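Local coordinates for SusD-like carbohydrate binding protein BF1063 (Bacteroides fragilis NCTC 9343, PDB 3I4G), which probably binds carbohydrate at the bacterial outer membrane as a member of the SusD family of glycan-uptake proteins, at residues S20-Y32 / S115-L128. Numbering follows the deposited sequence. Where two conformers were deposited one is given.
Sequences SESNAELALTSLY and SEKKTRMIAEARFL. With EDO (1,2-ethanediol), chain G.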
# COMPACT_ATOMS: atom_id res chain seq x y z
N SER A 20 -28.56 -9.29 21.25
CA SER A 20 -28.74 -7.95 20.70
C SER A 20 -27.95 -7.65 19.44
O SER A 20 -26.74 -7.81 19.44
CB SER A 20 -28.32 -6.98 21.81
OG SER A 20 -28.08 -5.68 21.30
N GLU A 21 -28.62 -7.22 18.37
CA GLU A 21 -27.92 -6.83 17.12
C GLU A 21 -27.01 -5.62 17.36
O GLU A 21 -26.02 -5.49 16.67
CB GLU A 21 -28.88 -6.57 15.94
CG GLU A 21 -29.42 -7.88 15.38
CD GLU A 21 -30.30 -7.74 14.15
OE1 GLU A 21 -30.60 -6.58 13.74
OE2 GLU A 21 -30.69 -8.82 13.62
N SER A 22 -27.36 -4.74 18.29
CA SER A 22 -26.49 -3.60 18.60
C SER A 22 -25.18 -4.09 19.22
O SER A 22 -24.12 -3.54 18.94
CB SER A 22 -27.19 -2.59 19.52
OG SER A 22 -26.39 -1.43 19.67
N ASN A 23 -25.25 -5.13 20.06
CA ASN A 23 -24.03 -5.71 20.65
C ASN A 23 -23.19 -6.38 19.57
O ASN A 23 -21.96 -6.26 19.54
CB ASN A 23 -24.37 -6.71 21.74
CG ASN A 23 -24.81 -6.04 23.04
OD1 ASN A 23 -24.58 -4.85 23.25
ND2 ASN A 23 -25.45 -6.81 23.92
N ALA A 24 -23.84 -7.09 18.65
CA ALA A 24 -23.12 -7.64 17.51
C ALA A 24 -22.46 -6.52 16.71
O ALA A 24 -21.32 -6.64 16.29
CB ALA A 24 -24.05 -8.46 16.63
N GLU A 25 -23.18 -5.43 16.49
CA GLU A 25 -22.60 -4.30 15.76
C GLU A 25 -21.40 -3.72 16.51
O GLU A 25 -20.41 -3.35 15.88
CB GLU A 25 -23.63 -3.19 15.53
CG GLU A 25 -24.66 -3.57 14.51
CD GLU A 25 -25.66 -2.47 14.23
OE1 GLU A 25 -25.28 -1.28 14.36
OE2 GLU A 25 -26.81 -2.82 13.86
N LEU A 26 -21.49 -3.64 17.83
CA LEU A 26 -20.39 -3.15 18.62
C LEU A 26 -19.17 -4.07 18.45
O LEU A 26 -18.05 -3.61 18.26
CB LEU A 26 -20.82 -3.08 20.08
CG LEU A 26 -19.77 -2.61 21.08
CD1 LEU A 26 -19.38 -1.17 20.79
CD2 LEU A 26 -20.32 -2.77 22.48
N ALA A 27 -19.40 -5.38 18.52
CA ALA A 27 -18.29 -6.32 18.30
C ALA A 27 -17.70 -6.18 16.90
O ALA A 27 -16.49 -6.25 16.69
CB ALA A 27 -18.75 -7.76 18.57
N LEU A 28 -18.57 -6.00 15.91
CA LEU A 28 -18.10 -5.82 14.55
C LEU A 28 -17.22 -4.56 14.38
O LEU A 28 -16.23 -4.59 13.68
CB LEU A 28 -19.28 -5.79 13.58
CG LEU A 28 -18.95 -5.60 12.10
CD1 LEU A 28 -18.06 -6.76 11.60
CD2 LEU A 28 -20.23 -5.48 11.29
N THR A 29 -17.57 -3.48 15.07
CA THR A 29 -16.73 -2.28 15.02
C THR A 29 -15.31 -2.60 15.51
O THR A 29 -14.35 -2.08 14.97
CB THR A 29 -17.32 -1.09 15.83
OG1 THR A 29 -17.21 -1.34 17.23
CG2 THR A 29 -18.77 -0.84 15.44
N SER A 30 -15.19 -3.46 16.52
CA SER A 30 -13.88 -3.85 17.01
C SER A 30 -13.15 -4.71 15.98
O SER A 30 -11.94 -4.55 15.82
CB SER A 30 -13.98 -4.61 18.33
OG SER A 30 -12.69 -4.68 18.91
N LEU A 31 -13.87 -5.56 15.26
CA LEU A 31 -13.23 -6.35 14.19
C LEU A 31 -12.64 -5.39 13.14
O LEU A 31 -11.55 -5.64 12.65
CB LEU A 31 -14.17 -7.31 13.49
CG LEU A 31 -14.83 -8.39 14.38
CD1 LEU A 31 -15.66 -9.35 13.54
CD2 LEU A 31 -13.78 -9.15 15.16
N TYR A 32 -13.36 -4.35 12.75
CA TYR A 32 -12.79 -3.42 11.78
C TYR A 32 -11.57 -2.70 12.37
O TYR A 32 -10.54 -2.54 11.69
CB TYR A 32 -13.82 -2.40 11.32
CG TYR A 32 -14.75 -2.86 10.20
CD1 TYR A 32 -14.32 -2.76 8.90
CD2 TYR A 32 -16.02 -3.37 10.45
CE1 TYR A 32 -15.12 -3.16 7.87
CE2 TYR A 32 -16.84 -3.78 9.41
CZ TYR A 32 -16.38 -3.68 8.12
OH TYR A 32 -17.14 -4.08 7.04
N SER A 115 -31.61 -12.41 10.31
CA SER A 115 -31.97 -11.12 9.72
C SER A 115 -31.00 -10.79 8.62
O SER A 115 -29.91 -11.34 8.52
CB SER A 115 -31.94 -9.99 10.74
OG SER A 115 -30.63 -9.68 11.15
N GLU A 116 -31.38 -9.81 7.82
CA GLU A 116 -30.43 -9.35 6.78
C GLU A 116 -29.17 -8.79 7.42
O GLU A 116 -28.07 -8.96 6.89
CB GLU A 116 -31.12 -8.34 5.85
CG GLU A 116 -32.14 -9.06 5.01
CD GLU A 116 -32.92 -8.21 4.04
OE1 GLU A 116 -32.47 -7.08 3.71
OE2 GLU A 116 -34.00 -8.71 3.60
N LYS A 117 -29.30 -8.09 8.55
CA LYS A 117 -28.15 -7.52 9.22
C LYS A 117 -27.22 -8.63 9.73
O LYS A 117 -26.00 -8.52 9.59
CB LYS A 117 -28.56 -6.60 10.38
CG LYS A 117 -29.11 -5.28 9.91
CD LYS A 117 -29.60 -4.43 11.06
CE LYS A 117 -30.29 -3.18 10.52
NZ LYS A 117 -30.69 -2.25 11.61
N LYS A 118 -27.79 -9.68 10.30
CA LYS A 118 -26.95 -10.81 10.75
C LYS A 118 -26.15 -11.40 9.57
O LYS A 118 -24.93 -11.61 9.67
CB LYS A 118 -27.80 -11.88 11.43
CG LYS A 118 -26.98 -13.13 11.82
CD LYS A 118 -27.85 -14.20 12.39
CE LYS A 118 -27.11 -15.53 12.56
NZ LYS A 118 -27.96 -16.61 13.13
N THR A 119 -26.83 -11.64 8.46
CA THR A 119 -26.18 -12.22 7.29
C THR A 119 -25.07 -11.31 6.76
O THR A 119 -23.97 -11.77 6.39
CB THR A 119 -27.25 -12.54 6.25
OG1 THR A 119 -28.10 -13.57 6.79
CG2 THR A 119 -26.67 -13.06 4.96
N ARG A 120 -25.33 -10.02 6.75
CA ARG A 120 -24.32 -9.05 6.35
C ARG A 120 -23.12 -9.08 7.28
O ARG A 120 -21.97 -9.13 6.84
CB ARG A 120 -24.92 -7.66 6.30
CG ARG A 120 -23.90 -6.62 5.91
CD ARG A 120 -24.52 -5.26 5.92
NE ARG A 120 -23.53 -4.24 5.56
CZ ARG A 120 -23.81 -2.95 5.49
NH1 ARG A 120 -25.03 -2.49 5.70
NH2 ARG A 120 -22.84 -2.09 5.17
N MSE A 121 -23.37 -9.04 8.57
CA MSE A 121 -22.27 -8.97 9.54
C MSE A 121 -21.40 -10.23 9.53
O MSE A 121 -20.18 -10.14 9.66
CB MSE A 121 -22.79 -8.72 10.93
CG MSE A 121 -23.44 -7.31 11.05
SE MSE A 121 -23.75 -6.80 12.90
CE MSE A 121 -25.30 -7.83 13.09
N ILE A 122 -21.99 -11.39 9.28
CA ILE A 122 -21.22 -12.62 9.12
C ILE A 122 -20.30 -12.46 7.92
O ILE A 122 -19.13 -12.79 7.97
CB ILE A 122 -22.12 -13.84 8.92
CG1 ILE A 122 -22.81 -14.19 10.23
CG2 ILE A 122 -21.30 -15.04 8.38
CD1 ILE A 122 -23.96 -15.18 10.11
N ALA A 123 -20.84 -11.95 6.80
CA ALA A 123 -19.99 -11.70 5.63
C ALA A 123 -18.87 -10.71 5.92
O ALA A 123 -17.73 -10.88 5.43
CB ALA A 123 -20.86 -11.22 4.47
N GLU A 124 -19.14 -9.66 6.69
CA GLU A 124 -18.10 -8.68 7.05
C GLU A 124 -17.02 -9.33 7.86
O GLU A 124 -15.84 -9.10 7.61
CB GLU A 124 -18.72 -7.51 7.78
CG GLU A 124 -19.67 -6.73 6.90
CD GLU A 124 -20.25 -5.55 7.59
OE1 GLU A 124 -19.60 -4.47 7.59
OE2 GLU A 124 -21.35 -5.68 8.14
N ALA A 125 -17.39 -10.13 8.85
CA ALA A 125 -16.41 -10.83 9.67
C ALA A 125 -15.58 -11.80 8.84
O ALA A 125 -14.36 -11.91 9.04
CB ALA A 125 -17.09 -11.57 10.84
N ARG A 126 -16.22 -12.49 7.90
CA ARG A 126 -15.46 -13.40 7.04
C ARG A 126 -14.50 -12.65 6.12
O ARG A 126 -13.38 -13.08 5.89
CB ARG A 126 -16.40 -14.31 6.23
CG ARG A 126 -17.17 -15.30 7.11
CD ARG A 126 -18.17 -16.07 6.30
NE ARG A 126 -17.54 -17.11 5.51
CZ ARG A 126 -18.21 -17.95 4.74
NH1 ARG A 126 -19.51 -17.83 4.57
NH2 ARG A 126 -17.56 -18.92 4.10
N PHE A 127 -14.95 -11.52 5.58
CA PHE A 127 -14.08 -10.69 4.76
C PHE A 127 -12.87 -10.26 5.55
O PHE A 127 -11.74 -10.42 5.11
CB PHE A 127 -14.83 -9.47 4.25
CG PHE A 127 -13.92 -8.40 3.67
CD1 PHE A 127 -13.40 -8.54 2.39
CD2 PHE A 127 -13.60 -7.27 4.40
CE1 PHE A 127 -12.57 -7.57 1.86
CE2 PHE A 127 -12.76 -6.30 3.85
CZ PHE A 127 -12.25 -6.47 2.57
N LEU A 128 -13.10 -9.71 6.73
CA LEU A 128 -12.00 -9.22 7.56
C LEU A 128 -11.04 -10.34 7.95
O LEU A 128 -9.83 -10.16 7.85
CB LEU A 128 -12.55 -8.51 8.80
CG LEU A 128 -13.24 -7.19 8.52
CD1 LEU A 128 -13.98 -6.70 9.75
CD2 LEU A 128 -12.24 -6.08 8.00
C1 EDO G . -6.99 -0.93 10.66
O1 EDO G . -7.16 -2.04 11.57
C2 EDO G . -8.30 -0.26 10.37
O2 EDO G . -9.20 -1.19 9.74
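Selenomethionine M121 sits as a knob in a hole formed by E21, A24, E25 and L28, where two nearly parallel helices, 21-32 and 116-128, pack in the helical part of this SusD-family fold. Their axes come within 10.3 Å at a crossing angle of 20°. The M121 chain runs straight out and then bends at its last torsion (chi3 -79°), which lays CE against the methyl of A24, while SE lies 3.7 Å from CG of E25, the two side chains crossing nearly at right angles. L28, its CG anti to the backbone N, sends CD2 against M121 CG and the carboxylate end of E124. Towards the C-terminal end of the contact, L31 sets CD1 on the methyl of A125, and L128 places CD1 almost straight above the centre of the Y32 ring, 3.8 Å from its centroid, a CH-pi contact. E124 OE1 lies at the ring's edge, in its plane, and accepts from Y32 OH (2.6 Å) through its anti lone pair, the one away from the other oxygen; ring and carboxylate planes are steeply inclined to each other. At the other end, K117 crosses E21 with its aliphatic CD near OE1, and S115 OG donates to E21 OE2 at 2.6 Å, approaching from above the carboxylate plane, 35° out of it. Further out, Y32 OH also bonds A195 N, and E124 OE1 forms a salt bridge with R194, so several partners fix the buried carboxylate and probably favour its charged form. Helix 86-109 extends the packing, with F105 touching both L31 and A125; its R98 bonds the carbonyl oxygens of L31 and Y32. The S115 hydroxyl that grips E21 is itself held as N-cap, its OG accepting from K118 N at 3.0 Å.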